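Local coordinates for chitin binding protein (Tectaria macrodonta, PDB 6IF7), which is a fern AA10-family, chitin-binding, insecticidal protein that holds copper and is possibly a lytic polysaccharide monooxygenase, at residues 53-58 with 122-127; 60-65 with 73-78. All coordinates share one frame; numbering follows the deposited sequence.

Contact 1: 53-58 with 122-127; sequences RHRELI and LKWADL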
loop_
_atom_site.group_PDB
_atom_site.type_symbol
_atom_site.label_atom_id
_atom_site.label_comp_id
_atom_site.label_asym_id
_atom_site.label_seq_id
_atom_site.Cartn_x
_atom_site.Cartn_y
_atom_site.Cartn_z
ATOM N N ARG A 53 -7.687 2.663 -14.643
ATOM C CA ARG A 53 -8.909 1.868 -14.512
ATOM C C ARG A 53 -8.803 0.899 -13.331
ATOM O O ARG A 53 -9.018 -0.302 -13.463
ATOM C CB ARG A 53 -9.175 1.104 -15.815
ATOM C CG ARG A 53 -9.304 2.006 -17.038
ATOM C CD ARG A 53 -9.367 1.194 -18.314
ATOM N NE ARG A 53 -8.092 0.526 -18.564
ATOM C CZ ARG A 53 -7.943 -0.674 -19.123
ATOM N NH1 ARG A 53 -8.997 -1.400 -19.486
ATOM N NH2 ARG A 53 -6.716 -1.172 -19.296
ATOM N N HIS A 54 -8.539 1.454 -12.160
ATOM C CA HIS A 54 -8.168 0.667 -10.973
ATOM C C HIS A 54 -9.366 -0.166 -10.468
ATOM O O HIS A 54 -9.286 -1.382 -10.299
ATOM C CB HIS A 54 -7.655 1.606 -9.859
ATOM C CG HIS A 54 -6.696 2.659 -10.341
ATOM N ND1 HIS A 54 -5.540 2.357 -11.029
ATOM C CD2 HIS A 54 -6.735 4.013 -10.253
ATOM C CE1 HIS A 54 -4.905 3.474 -11.339
ATOM N NE2 HIS A 54 -5.606 4.495 -10.879
ATOM N N ARG A 55 -10.491 0.502 -10.301
ATOM C CA ARG A 55 -11.689 -0.118 -9.763
ATOM C C ARG A 55 -12.329 -1.130 -10.698
ATOM O O ARG A 55 -13.039 -2.009 -10.260
ATOM C CB ARG A 55 -12.680 0.965 -9.379
ATOM C CG ARG A 55 -12.143 1.862 -8.267
ATOM C CD ARG A 55 -12.909 3.159 -8.171
ATOM N NE ARG A 55 -12.357 4.003 -7.112
ATOM C CZ ARG A 55 -11.224 4.700 -7.193
ATOM N NH1 ARG A 55 -10.447 4.686 -8.282
ATOM N NH2 ARG A 55 -10.852 5.434 -6.159
ATOM N N GLU A 56 -12.062 -0.980 -11.981
ATOM C CA GLU A 56 -12.532 -1.869 -13.030
ATOM C C GLU A 56 -11.687 -3.142 -13.084
ATOM O O GLU A 56 -12.229 -4.238 -13.256
ATOM C CB GLU A 56 -12.465 -1.094 -14.358
ATOM C CG GLU A 56 -12.882 -1.813 -15.642
ATOM C CD GLU A 56 -12.666 -0.937 -16.887
ATOM O OE1 GLU A 56 -12.818 0.304 -16.807
ATOM O OE2 GLU A 56 -12.325 -1.480 -17.953
ATOM N N LEU A 57 -10.370 -3.006 -12.928
ATOM C CA LEU A 57 -9.431 -4.122 -13.085
ATOM C C LEU A 57 -9.105 -4.853 -11.782
ATOM O O LEU A 57 -8.533 -5.920 -11.808
ATOM C CB LEU A 57 -8.122 -3.617 -13.707
ATOM C CG LEU A 57 -8.182 -3.052 -15.141
ATOM C CD1 LEU A 57 -6.856 -2.397 -15.500
ATOM C CD2 LEU A 57 -8.538 -4.126 -16.174
ATOM N N ILE A 58 -9.426 -4.275 -10.640
ATOM C CA ILE A 58 -9.078 -4.892 -9.365
ATOM C C ILE A 58 -10.358 -5.299 -8.605
ATOM O O ILE A 58 -11.065 -4.438 -8.093
ATOM C CB ILE A 58 -8.232 -3.935 -8.517
ATOM C CG1 ILE A 58 -6.969 -3.530 -9.299
ATOM C CG2 ILE A 58 -7.848 -4.594 -7.188
ATOM C CD1 ILE A 58 -6.131 -2.479 -8.604
ATOM N N LEU A 122 -10.326 -6.659 1.999
ATOM C CA LEU A 122 -10.493 -5.271 1.607
ATOM C C LEU A 122 -11.228 -5.175 0.277
ATOM O O LEU A 122 -10.819 -5.794 -0.714
ATOM C CB LEU A 122 -9.137 -4.578 1.481
ATOM C CG LEU A 122 -9.165 -3.047 1.365
ATOM C CD1 LEU A 122 -9.620 -2.378 2.659
ATOM C CD2 LEU A 122 -7.777 -2.538 0.963
ATOM N N LYS A 123 -12.286 -4.367 0.282
ATOM C CA LYS A 123 -13.194 -4.168 -0.845
ATOM C C LYS A 123 -13.094 -2.698 -1.188
ATOM O O LYS A 123 -12.644 -1.924 -0.368
ATOM C CB LYS A 123 -14.626 -4.536 -0.431
ATOM C CG LYS A 123 -14.759 -5.968 0.087
ATOM C CD LYS A 123 -15.988 -6.185 0.961
ATOM C CE LYS A 123 -15.830 -5.632 2.390
ATOM N NZ LYS A 123 -16.929 -6.171 3.245
ATOM N N TRP A 124 -13.474 -2.298 -2.391
ATOM C CA TRP A 124 -13.372 -0.886 -2.773
ATOM C C TRP A 124 -14.188 0.025 -1.852
ATOM O O TRP A 124 -13.746 1.107 -1.493
ATOM C CB TRP A 124 -13.756 -0.683 -4.244
ATOM C CG TRP A 124 -12.639 -1.042 -5.154
ATOM C CD1 TRP A 124 -12.507 -2.197 -5.894
ATOM C CD2 TRP A 124 -11.454 -0.273 -5.394
ATOM N NE1 TRP A 124 -11.313 -2.177 -6.591
ATOM C CE2 TRP A 124 -10.659 -1.000 -6.309
ATOM C CE3 TRP A 124 -10.994 0.981 -4.938
ATOM C CZ2 TRP A 124 -9.420 -0.524 -6.764
ATOM C CZ3 TRP A 124 -9.780 1.462 -5.396
ATOM C CH2 TRP A 124 -8.999 0.713 -6.293
ATOM N N ALA A 125 -15.366 -0.442 -1.468
ATOM C CA ALA A 125 -16.273 0.272 -0.564
ATOM C C ALA A 125 -15.741 0.430 0.878
ATOM O O ALA A 125 -16.256 1.267 1.619
ATOM C CB ALA A 125 -17.629 -0.425 -0.549
ATOM N N ASP A 126 -14.734 -0.353 1.276
ATOM C CA ASP A 126 -14.005 -0.114 2.552
ATOM C C ASP A 126 -13.150 1.164 2.565
ATOM O O ASP A 126 -12.875 1.702 3.625
ATOM C CB ASP A 126 -13.149 -1.335 2.945
ATOM C CG ASP A 126 -13.984 -2.613 3.094
ATOM O OD1 ASP A 126 -15.066 -2.547 3.682
ATOM O OD2 ASP A 126 -13.577 -3.679 2.607
ATOM N N LEU A 127 -12.751 1.666 1.393
ATOM C CA LEU A 127 -11.957 2.922 1.308
ATOM C C LEU A 127 -12.819 4.150 1.176
ATOM O O LEU A 127 -13.885 4.074 0.611
ATOM C CB LEU A 127 -11.033 2.896 0.104
ATOM C CG LEU A 127 -9.954 1.822 0.087
ATOM C CD1 LEU A 127 -9.271 1.896 -1.266
ATOM C CD2 LEU A 127 -8.953 1.982 1.210
#
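Trp124 reaches across to the one-turn helix 54-57 and uses two parts of its indole at once, a face for Arg55 and an edge for Ile58. At the edge, NE1 donates to Ile58 O at 2.7 Å with an N-H...O angle of 156°, and the oxygen sits in the ring plane. Over the face comes Arg55 CG, 3.5 Å from the centroid of the six-membered ring, a CH-pi contact. Arg55 CG stands beside its own backbone N (chi1 -63°), which sets that methylene above the indole; the chain then runs extended as far as NE. The guanidinium lies with Trp124 CZ3 over the centre of its own face, its plane 30° from the ring plane. On the NE1 side of the benzo ring, His54 O approaches Trp124 CZ2 obliquely at 3.6 Å, and Ile58 CB lies 4.0 Å from the same CZ2. In the fold this ties a helical turn that follows strand 46-47 to the long connection between strands 105-111 and 133-136, on the flank of the beta-sandwich core expected of an AA10 protein, away from the copper. With alanine in place of Trp124, Ile58 O would probably lose its indole donor and Arg55 the ring under its CG and guanidinium, its end then left mainly to other partners such as Tyr110. Further out, Arg55 NH2 is bonded to the hydroxyl of Tyr110, a residue of the glycan pocket, and His54 ND1 to Tyr175 OH on strand 173-182. The 3-10 segment carrying the indole is itself steadied: Lys123 N donates to Asp126 OD2 at 2.7 Å, Leu127 N bonds back to Trp124 O, and Asp60 OD1 accepts from Trp124 N.

Contact 2: 60-65 with 73-78; sequences DGQLCS and GLDLAR. With SO4 (sulfate ion), chain D.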
loop_
_atom_site.group_PDB
_atom_site.type_symbol
_atom_site.label_atom_id
_atom_site.label_comp_id
_atom_site.label_asym_id
_atom_site.label_seq_id
_atom_site.Cartn_x
_atom_site.Cartn_y
_atom_site.Cartn_z
ATOM N N ASP A 60 -12.895 -6.732 -5.643
ATOM C CA ASP A 60 -12.975 -6.686 -4.187
ATOM C C ASP A 60 -12.309 -7.929 -3.544
ATOM O O ASP A 60 -12.348 -9.032 -4.100
ATOM C CB ASP A 60 -14.430 -6.625 -3.744
ATOM C CG ASP A 60 -15.077 -5.304 -4.002
ATOM O OD1 ASP A 60 -14.413 -4.263 -4.116
ATOM O OD2 ASP A 60 -16.313 -5.321 -4.061
ATOM N N GLY A 61 -11.672 -7.742 -2.396
ATOM C CA GLY A 61 -10.846 -8.795 -1.784
ATOM C C GLY A 61 -9.444 -8.981 -2.378
ATOM O O GLY A 61 -8.649 -9.764 -1.844
ATOM N N GLN A 62 -9.119 -8.284 -3.470
ATOM C CA GLN A 62 -7.793 -8.382 -4.116
ATOM C C GLN A 62 -7.141 -7.001 -4.307
ATOM O O GLN A 62 -6.279 -6.834 -5.165
ATOM C CB GLN A 62 -7.908 -9.130 -5.466
ATOM C CG GLN A 62 -8.366 -10.581 -5.362
ATOM C CD GLN A 62 -8.679 -11.210 -6.730
ATOM O OE1 GLN A 62 -7.864 -11.182 -7.644
ATOM N NE2 GLN A 62 -9.867 -11.773 -6.865
ATOM N N LEU A 63 -7.516 -6.021 -3.484
ATOM C CA LEU A 63 -6.926 -4.678 -3.584
ATOM C C LEU A 63 -5.409 -4.674 -3.338
ATOM O O LEU A 63 -4.657 -4.077 -4.113
ATOM C CB LEU A 63 -7.664 -3.650 -2.714
ATOM C CG LEU A 63 -8.845 -2.953 -3.434
ATOM C CD1 LEU A 63 -10.030 -3.904 -3.640
ATOM C CD2 LEU A 63 -9.319 -1.708 -2.699
ATOM N N CYS A 64 -4.951 -5.372 -2.302
ATOM C CA CYS A 64 -3.530 -5.361 -1.937
ATOM C C CYS A 64 -2.626 -6.116 -2.906
ATOM O O CYS A 64 -1.473 -5.745 -3.057
ATOM C CB CYS A 64 -3.342 -5.902 -0.529
ATOM S SG CYS A 64 -4.152 -4.902 0.743
ATOM N N SER A 65 -3.142 -7.161 -3.556
ATOM C CA SER A 65 -2.432 -7.827 -4.661
ATOM C C SER A 65 -2.643 -7.168 -6.018
ATOM O O SER A 65 -1.965 -7.518 -6.965
ATOM C CB SER A 65 -2.846 -9.302 -4.765
ATOM O OG SER A 65 -4.192 -9.448 -5.179
ATOM N N GLY A 73 -0.864 -13.533 -1.161
ATOM C CA GLY A 73 -0.499 -13.377 0.258
ATOM C C GLY A 73 -0.730 -11.995 0.883
ATOM O O GLY A 73 -0.970 -11.889 2.081
ATOM N N LEU A 74 -0.671 -10.943 0.080
ATOM C CA LEU A 74 -0.945 -9.585 0.549
ATOM C C LEU A 74 -2.432 -9.321 0.822
ATOM O O LEU A 74 -2.767 -8.306 1.437
ATOM C CB LEU A 74 -0.459 -8.552 -0.477
ATOM C CG LEU A 74 1.015 -8.617 -0.883
ATOM C CD1 LEU A 74 1.324 -7.494 -1.848
ATOM C CD2 LEU A 74 1.939 -8.510 0.320
ATOM N N ASP A 75 -3.316 -10.197 0.326
ATOM C CA ASP A 75 -4.743 -10.027 0.520
ATOM C C ASP A 75 -5.273 -10.633 1.841
ATOM O O ASP A 75 -6.446 -10.486 2.163
ATOM C CB ASP A 75 -5.499 -10.590 -0.679
ATOM C CG ASP A 75 -5.187 -9.845 -1.993
ATOM O OD1 ASP A 75 -5.042 -8.581 -1.981
ATOM O OD2 ASP A 75 -5.109 -10.537 -3.044
ATOM N N LEU A 76 -4.422 -11.288 2.617
ATOM C CA LEU A 76 -4.872 -11.916 3.820
ATOM C C LEU A 76 -5.473 -10.859 4.739
ATOM O O LEU A 76 -4.906 -9.770 4.917
ATOM C CB LEU A 76 -3.720 -12.654 4.501
ATOM C CG LEU A 76 -3.141 -13.888 3.789
ATOM C CD1 LEU A 76 -1.930 -14.413 4.541
ATOM C CD2 LEU A 76 -4.173 -14.989 3.638
ATOM N N ALA A 77 -6.643 -11.173 5.277
ATOM C CA ALA A 77 -7.375 -10.267 6.152
ATOM C C ALA A 77 -7.093 -10.694 7.574
ATOM O O ALA A 77 -7.878 -11.409 8.183
ATOM C CB ALA A 77 -8.871 -10.302 5.839
ATOM N N ARG A 78 -5.944 -10.271 8.083
ATOM C CA ARG A 78 -5.526 -10.623 9.435
ATOM C C ARG A 78 -5.582 -9.415 10.349
ATOM O O ARG A 78 -5.395 -8.275 9.900
ATOM C CB ARG A 78 -4.116 -11.182 9.431
ATOM C CG ARG A 78 -3.969 -12.369 8.487
ATOM C CD ARG A 78 -2.567 -12.902 8.455
ATOM N NE ARG A 78 -2.073 -13.251 9.785
ATOM C CZ ARG A 78 -1.889 -14.482 10.264
ATOM N NH1 ARG A 78 -2.171 -15.565 9.562
ATOM N NH2 ARG A 78 -1.408 -14.631 11.490
HETATM S S SO4 D . -1.585 -18.607 11.617
HETATM O O1 SO4 D . -2.602 -19.639 11.277
HETATM O O2 SO4 D . -1.204 -17.881 10.382
HETATM O O3 SO4 D . -2.112 -17.709 12.659
HETATM O O4 SO4 D . -0.389 -19.268 12.176
HETATM O O HOH W 1 -6.897 -7.009 -0.665
#
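Asp75 OD1 is gripped from two quarters: Ser65 N donates to it at 2.8 Å, and water 1 donates to it as well. The Ser65 N-H comes in on the syn side but 31° out of the carboxylate plane, with an N-H...O angle of 146°. Water 1 in turn accepts from Cys64 N at 3.0 Å, linking the preceding amide to the same oxygen. The other carboxylate oxygen is engaged too: Ser65 OG donates to Asp75 OD2 at 2.6 Å and meets its syn lone pair. Ser65 therefore holds both oxygens, one with its amide and one with its hydroxyl, and this fixes the rotation of the carboxylate. Its OG lies between the backbone N and the carbonyl carbon (chi1 68°), a setting that brings amide and hydroxyl to bear on one partner. Beside this polar patch, Cys64 CB rests against Leu74 O at 3.2 Å and against Leu74 CB at 3.9 Å, while Leu74 CD1 comes to 3.5 Å from Cys64 O. Cys64 continues into the disulfide with Cys177 of strand 173-182, and Leu74 packs on Val11 of helix 10-16, its carbonyl taken by Arg10; the contact thus stands between the sandwich and the helical region. At the far end of 73-78, Arg78 NH1 donates at 2.6 Å to O2 of a sulfate, probably from the crystallisation liquor, at the guanidinium edge; Arg78 also forms a salt bridge with Asp80. Residues 63-65 have helical backbone angles but lack the regular helix bonds; Asp75 takes up the amide of Ser65 directly and that of Cys64 through water, and these donors would probably favour its ionised form.

Contact 2 is nested along the chain within the loop that contact 1 closes, and the two meet directly: Gly61, near the start of segment 60-65, bonds to the backbone of Leu122, and Leu63 touches the side chains of Leu122 and Trp124. Both are partly buried; contact 1 has an exposed member, Arg55, among its touching residues, and contact 2 has none. Both are anchored on strand 173-182, through Tyr175 for 53-58 and through the Cys177 disulfide for 60-65. Their chemistry differs with their place: an aromatic plate and one indole bond near the sandwich flank, against a carboxylate knit to a turn facing the helices.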